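Side-chain contacts in CalS10 (Micromonospora echinospora, PDB 6UK5), which probably transfers a methyl group from S-adenosylmethionine to an amino pentose during calicheamicin biosynthesis: residues A[107-112]-A[138-143]; A[155-160]-A[221-226]. All blocks are in the same frame, centred on the assembly; numbering follows the deposited sequence.

Contact 1. Residues A[107-112]-A[138-143]; sequences RTFDLG and VAAMSA. With SAM (S-adenosylmethionine), chain D.
With a chi1 of 71°, Phe109 sets its CG between its own backbone N and carbonyl carbon, and this carries the ring from the loop onto the helix, where it meets Ala140 and Met141. One corner of the ring does the touching: CE1 lies 3.7 Å from Ala140 CB, approaching it aslant. The same CE1 passes 4.1 Å from Met141 N and more loosely approaches CG of that methionine. No hydrogen bond links 107-112 to 138-143, so the contact is apolar and rests largely on this one ring; an alanine in place of Phe109 would probably open a gap beside the methyl of Ala140 and leave His144 without the ring it stacks on.

Arg107 turns the other way. Its chain bends at chi3 (-83°), bringing NE to 3.7 Å from the adenine amino nitrogen N6 of S-adenosylmethionine, while NH2 forms a salt bridge with Asp105 that is likely to steady the guanidinium. Further along, Asp110 OD1 accepts from Gly112 N at 2.8 Å in an Asx turn.

The loop, which joins strands 101-103 and 115-120, thus lies against helix 131-143; Phe109 also reaches Leu59 of strand 57-61, and Met141 packs on Val118 and Cys120 of strand 115-120.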
loop_
_atom_site.group_PDB
_atom_site.type_symbol
_atom_site.label_atom_id
_atom_site.label_comp_id
_atom_site.label_asym_id
_atom_site.label_seq_id
_atom_site.Cartn_x
_atom_site.Cartn_y
_atom_site.Cartn_z
ATOM N N ARG A 107 24.202 14.749 20.705
ATOM C CA ARG A 107 25.566 15.266 20.684
ATOM C C ARG A 107 25.889 16.223 21.831
ATOM O O ARG A 107 27.071 16.507 22.053
ATOM C CB ARG A 107 25.841 15.957 19.341
ATOM C CG ARG A 107 25.502 15.104 18.112
ATOM C CD ARG A 107 25.279 15.940 16.845
ATOM N NE ARG A 107 23.934 16.500 16.729
ATOM C CZ ARG A 107 23.420 16.979 15.598
ATOM N NH1 ARG A 107 24.137 16.972 14.479
ATOM N NH2 ARG A 107 22.187 17.471 15.581
ATOM N N THR A 108 24.889 16.733 22.555
ATOM C CA THR A 108 25.117 17.829 23.498
ATOM C C THR A 108 24.343 17.754 24.806
ATOM O O THR A 108 24.592 18.597 25.673
ATOM C CB THR A 108 24.822 19.191 22.840
ATOM O OG1 THR A 108 23.516 19.179 22.248
ATOM C CG2 THR A 108 25.897 19.561 21.827
ATOM N N PHE A 109 23.416 16.819 24.989
ATOM C CA PHE A 109 22.492 16.930 26.108
ATOM C C PHE A 109 23.241 16.868 27.437
ATOM O O PHE A 109 24.361 16.357 27.534
ATOM C CB PHE A 109 21.442 15.817 26.057
ATOM C CG PHE A 109 21.984 14.448 26.377
ATOM C CD1 PHE A 109 22.830 13.791 25.500
ATOM C CD2 PHE A 109 21.622 13.808 27.553
ATOM C CE1 PHE A 109 23.320 12.530 25.798
ATOM C CE2 PHE A 109 22.104 12.549 27.851
ATOM C CZ PHE A 109 22.955 11.910 26.973
ATOM N N ASP A 110 22.601 17.409 28.471
ATOM C CA ASP A 110 23.113 17.331 29.835
ATOM C C ASP A 110 21.918 17.308 30.771
ATOM O O ASP A 110 21.119 18.250 30.778
ATOM C CB ASP A 110 24.033 18.507 30.164
ATOM C CG ASP A 110 24.704 18.361 31.513
ATOM O OD1 ASP A 110 24.217 17.565 32.344
ATOM O OD2 ASP A 110 25.722 19.044 31.739
ATOM N N LEU A 111 21.801 16.241 31.556
ATOM C CA LEU A 111 20.694 16.080 32.485
ATOM C C LEU A 111 21.159 16.133 33.932
ATOM O O LEU A 111 20.345 15.944 34.842
ATOM C CB LEU A 111 19.977 14.752 32.224
ATOM C CG LEU A 111 19.501 14.498 30.790
ATOM C CD1 LEU A 111 19.326 13.001 30.549
ATOM C CD2 LEU A 111 18.227 15.260 30.473
ATOM N N GLY A 112 22.444 16.400 34.168
ATOM C CA GLY A 112 22.960 16.572 35.507
ATOM C C GLY A 112 22.978 15.321 36.352
ATOM O O GLY A 112 23.364 15.395 37.525
ATOM N N VAL A 138 28.703 9.564 21.646
ATOM C CA VAL A 138 29.197 8.483 22.494
ATOM C C VAL A 138 29.835 9.037 23.757
ATOM O O VAL A 138 29.755 8.419 24.825
ATOM C CB VAL A 138 30.183 7.599 21.703
ATOM C CG1 VAL A 138 30.999 6.729 22.647
ATOM C CG2 VAL A 138 29.428 6.726 20.712
ATOM N N ALA A 139 30.476 10.205 23.665
ATOM C CA ALA A 139 31.092 10.797 24.847
ATOM C C ALA A 139 30.038 11.380 25.780
ATOM O O ALA A 139 30.159 11.272 27.005
ATOM C CB ALA A 139 32.098 11.871 24.434
ATOM N N ALA A 140 28.994 11.995 25.218
ATOM C CA ALA A 140 27.915 12.531 26.042
ATOM C C ALA A 140 27.205 11.419 26.804
ATOM O O ALA A 140 27.030 11.503 28.025
ATOM C CB ALA A 140 26.926 13.303 25.169
ATOM N N MET A 141 26.785 10.367 26.096
ATOM C CA MET A 141 26.129 9.240 26.753
ATOM C C MET A 141 26.987 8.688 27.884
ATOM O O MET A 141 26.489 8.409 28.981
ATOM C CB MET A 141 25.829 8.138 25.733
ATOM C CG MET A 141 24.951 8.565 24.570
ATOM S SD MET A 141 24.381 7.140 23.620
ATOM C CE MET A 141 25.063 7.478 21.999
ATOM N N SER A 142 28.286 8.517 27.631
ATOM C CA SER A 142 29.175 7.981 28.656
ATOM C C SER A 142 29.259 8.899 29.868
ATOM O O SER A 142 29.413 8.421 30.999
ATOM C CB SER A 142 30.567 7.753 28.066
ATOM O OG SER A 142 31.460 7.246 29.041
ATOM N N ALA A 143 29.160 10.213 29.661
ATOM C CA ALA A 143 29.196 11.139 30.786
ATOM C C ALA A 143 28.025 10.908 31.730
ATOM O O ALA A 143 28.131 11.173 32.933
ATOM C CB ALA A 143 29.192 12.580 30.281
HETATM N N SAM D . 14.858 3.837 19.869
HETATM C CA SAM D . 14.071 4.243 18.749
HETATM C C SAM D . 13.161 3.092 18.220
HETATM O O SAM D . 13.673 1.955 18.069
HETATM O OXT SAM D . 11.978 3.400 17.975
HETATM C CB SAM D . 14.985 4.749 17.625
HETATM C CG SAM D . 14.150 5.623 16.704
HETATM S SD SAM D . 15.079 5.706 15.157
HETATM C CE SAM D . 13.781 6.160 14.018
HETATM C "C5'" SAM D . 16.057 7.257 15.202
HETATM C "C4'" SAM D . 15.646 8.355 16.191
HETATM O "O4'" SAM D . 16.804 9.149 16.504
HETATM C "C3'" SAM D . 14.581 9.322 15.665
HETATM O "O3'" SAM D . 13.350 9.148 16.361
HETATM C "C2'" SAM D . 15.161 10.726 15.930
HETATM O "O2'" SAM D . 14.222 11.572 16.584
HETATM C "C1'" SAM D . 16.370 10.449 16.823
HETATM N N9 SAM D . 17.490 11.361 16.627
HETATM C C8 SAM D . 18.192 11.589 15.470
HETATM N N7 SAM D . 19.205 12.407 15.612
HETATM C C5 SAM D . 19.176 12.739 16.955
HETATM C C6 SAM D . 20.000 13.556 17.753
HETATM N N6 SAM D . 21.033 14.258 17.277
HETATM N N1 SAM D . 19.718 13.639 19.071
HETATM C C2 SAM D . 18.674 12.957 19.549
HETATM N N3 SAM D . 17.819 12.168 18.895
HETATM C C4 SAM D . 18.126 12.100 17.597
#

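Contact 2. Residues A[155-160]-A[221-226]; sequences PWWFPE and EEYDAA
Tyr223 extends from helix 220-229 to the loop after strand 149-153, where its phenol end meets Pro155 and its ring edge meets Trp157. Its CG is anti to the carbonyl carbon and beside the backbone N (chi1 -68°), an arrangement that sends the long axis of the ring off the helix and across to the loop. Although the nearest CA atoms of the two segments, those of Pro155 and Tyr223, are 9.1 Å apart, the ring spans the interval.

Pro155 offers CB to the far end of the phenol. That carbon lies 3.6 Å from Tyr223 CZ, approaching the ring obliquely, and is nearer still to the hydroxyl oxygen, Tyr223 OH. The oxygen itself is engaged by Asn126, whose ND2 hydrogen-bonds to Tyr223 OH; the side-chain oxygen of the same asparagine accepts from Trp156 N, so one amide ties the helix residue to the loop backbone.

Trp157 adopts the same kind of first torsion (chi1 -57°), and its indole comes back alongside Pro155, whose CB sits over one indole face toward the rim. The outer corner of the six-membered ring, CH2, reaches 3.7 Å from Tyr223 CE2, meeting the tyrosine at its edge and near its plane. The two ring planes are almost perpendicular, at 86°, with centroids 5.9 Å apart. Phe247 of strand 246-251 touches Pro155, Trp157 and Tyr223 alike.

The arrangement is an aromatic-proline cluster between a helix and the loop that leaves strand 149-153 of the central sheet, whose strand order 3-2-1-4-5-7-6 is that of the Rossmann-like class I methyltransferase fold.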
loop_
_atom_site.group_PDB
_atom_site.type_symbol
_atom_site.label_atom_id
_atom_site.label_comp_id
_atom_site.label_asym_id
_atom_site.label_seq_id
_atom_site.Cartn_x
_atom_site.Cartn_y
_atom_site.Cartn_z
ATOM N N PRO A 155 24.602 -0.632 16.103
ATOM C CA PRO A 155 25.129 0.128 14.969
ATOM C C PRO A 155 24.488 -0.275 13.650
ATOM O O PRO A 155 23.936 -1.366 13.494
ATOM C CB PRO A 155 26.618 -0.242 14.982
ATOM C CG PRO A 155 26.609 -1.665 15.423
ATOM C CD PRO A 155 25.466 -1.786 16.423
ATOM N N TRP A 156 24.571 0.642 12.693
ATOM C CA TRP A 156 24.210 0.335 11.317
ATOM C C TRP A 156 25.356 -0.362 10.597
ATOM O O TRP A 156 26.515 0.056 10.694
ATOM C CB TRP A 156 23.832 1.624 10.582
ATOM C CG TRP A 156 23.588 1.463 9.107
ATOM C CD1 TRP A 156 24.265 2.089 8.100
ATOM C CD2 TRP A 156 22.610 0.627 8.471
ATOM N NE1 TRP A 156 23.770 1.699 6.880
ATOM C CE2 TRP A 156 22.754 0.801 7.079
ATOM C CE3 TRP A 156 21.627 -0.251 8.942
ATOM C CZ2 TRP A 156 21.953 0.131 6.154
ATOM C CZ3 TRP A 156 20.833 -0.916 8.019
ATOM C CH2 TRP A 156 21.002 -0.722 6.643
ATOM N N TRP A 157 25.021 -1.427 9.875
ATOM C CA TRP A 157 25.933 -2.107 8.973
ATOM C C TRP A 157 25.172 -2.277 7.665
ATOM O O TRP A 157 23.941 -2.198 7.638
ATOM C CB TRP A 157 26.411 -3.479 9.470
ATOM C CG TRP A 157 27.103 -3.519 10.810
ATOM C CD1 TRP A 157 26.723 -4.250 11.901
ATOM C CD2 TRP A 157 28.269 -2.783 11.210
ATOM N NE1 TRP A 157 27.598 -4.039 12.941
ATOM C CE2 TRP A 157 28.549 -3.135 12.546
ATOM C CE3 TRP A 157 29.106 -1.865 10.567
ATOM C CZ2 TRP A 157 29.628 -2.603 13.250
ATOM C CZ3 TRP A 157 30.177 -1.337 11.268
ATOM C CH2 TRP A 157 30.429 -1.707 12.594
ATOM N N PHE A 158 25.885 -2.520 6.584
ATOM C CA PHE A 158 25.160 -2.762 5.345
ATOM C C PHE A 158 24.681 -4.209 5.294
ATOM O O PHE A 158 25.487 -5.125 5.480
ATOM C CB PHE A 158 26.044 -2.478 4.132
ATOM C CG PHE A 158 26.421 -1.035 3.971
ATOM C CD1 PHE A 158 25.444 -0.071 3.798
ATOM C CD2 PHE A 158 27.750 -0.644 3.963
ATOM C CE1 PHE A 158 25.782 1.258 3.636
ATOM C CE2 PHE A 158 28.094 0.685 3.801
ATOM C CZ PHE A 158 27.110 1.636 3.636
ATOM N N PRO A 159 23.389 -4.454 5.065
ATOM C CA PRO A 159 22.941 -5.821 4.788
ATOM C C PRO A 159 23.833 -6.466 3.736
ATOM O O PRO A 159 24.410 -5.788 2.882
ATOM C CB PRO A 159 21.506 -5.629 4.292
ATOM C CG PRO A 159 21.037 -4.427 5.046
ATOM C CD PRO A 159 22.249 -3.535 5.246
ATOM N N GLU A 160 23.933 -7.794 3.791
ATOM C CA GLU A 160 24.810 -8.480 2.852
ATOM C C GLU A 160 24.385 -8.224 1.413
ATOM O O GLU A 160 25.235 -8.135 0.518
ATOM C CB GLU A 160 24.815 -9.982 3.130
ATOM C CG GLU A 160 25.924 -10.721 2.400
ATOM C CD GLU A 160 25.798 -12.230 2.500
ATOM O OE1 GLU A 160 26.507 -12.921 1.732
ATOM O OE2 GLU A 160 25.008 -12.719 3.344
ATOM N N GLU A 221 36.625 0.241 13.901
ATOM C CA GLU A 221 37.755 1.027 14.387
ATOM C C GLU A 221 37.303 2.378 14.927
ATOM O O GLU A 221 37.873 2.893 15.896
ATOM C CB GLU A 221 38.761 1.222 13.249
ATOM C CG GLU A 221 40.135 1.684 13.688
ATOM C CD GLU A 221 41.185 1.453 12.627
ATOM O OE1 GLU A 221 40.978 1.901 11.476
ATOM O OE2 GLU A 221 42.210 0.812 12.948
ATOM N N GLU A 222 36.281 2.967 14.310
ATOM C CA GLU A 222 35.811 4.282 14.735
ATOM C C GLU A 222 35.037 4.188 16.044
ATOM O O GLU A 222 35.260 4.980 16.967
ATOM C CB GLU A 222 34.964 4.901 13.626
ATOM C CG GLU A 222 35.741 5.900 12.776
ATOM C CD GLU A 222 35.238 5.966 11.346
ATOM O OE1 GLU A 222 34.141 5.437 11.070
ATOM O OE2 GLU A 222 35.953 6.531 10.491
ATOM N N TYR A 223 34.115 3.225 16.142
ATOM C CA TYR A 223 33.421 3.000 17.406
ATOM C C TYR A 223 34.411 2.721 18.530
ATOM O O TYR A 223 34.372 3.367 19.583
ATOM C CB TYR A 223 32.436 1.833 17.279
ATOM C CG TYR A 223 31.237 2.072 16.385
ATOM C CD1 TYR A 223 30.269 3.006 16.727
ATOM C CD2 TYR A 223 31.049 1.328 15.227
ATOM C CE1 TYR A 223 29.162 3.217 15.925
ATOM C CE2 TYR A 223 29.944 1.531 14.419
ATOM C CZ TYR A 223 29.003 2.475 14.774
ATOM O OH TYR A 223 27.901 2.680 13.974
ATOM N N ASP A 224 35.300 1.743 18.330
ATOM C CA ASP A 224 36.255 1.386 19.374
ATOM C C ASP A 224 37.045 2.602 19.842
ATOM O O ASP A 224 37.339 2.741 21.035
ATOM C CB ASP A 224 37.207 0.301 18.866
ATOM C CG ASP A 224 36.560 -1.062 18.813
ATOM O OD1 ASP A 224 35.538 -1.263 19.506
ATOM O OD2 ASP A 224 37.084 -1.933 18.085
ATOM N N ALA A 225 37.395 3.496 18.914
ATOM C CA ALA A 225 38.126 4.703 19.284
ATOM C C ALA A 225 37.232 5.690 20.024
ATOM O O ALA A 225 37.687 6.384 20.940
ATOM C CB ALA A 225 38.728 5.355 18.039
ATOM N N ALA A 226 35.956 5.776 19.636
ATOM C CA ALA A 226 35.054 6.712 20.299
ATOM C C ALA A 226 34.757 6.279 21.730
ATOM O O ALA A 226 34.704 7.118 22.638
ATOM C CB ALA A 226 33.759 6.842 19.497
#

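In the fold
Contact 1 closes along the chain before contact 2 opens, and their centres lie about 20 Å apart, yet the two helices join them directly: Val138 CG1 of contact 1 packs 3.7 Å from Ala226 O of contact 2. Helix 131-143 is therefore shared ground, meeting the adenine-side loop with one part of its surface and helix 220-229 with another. Their relation to the cofactor differs. Contact 1 includes Arg107 of the S-adenosylmethionine pocket, next to the cofactor-binding Asp105 and Met106. Contact 2 is more remote: the Tyr223 side chain is about 10 Å from that of Met106, and the Trp156 side chain about 11 Å from S-adenosylmethionine.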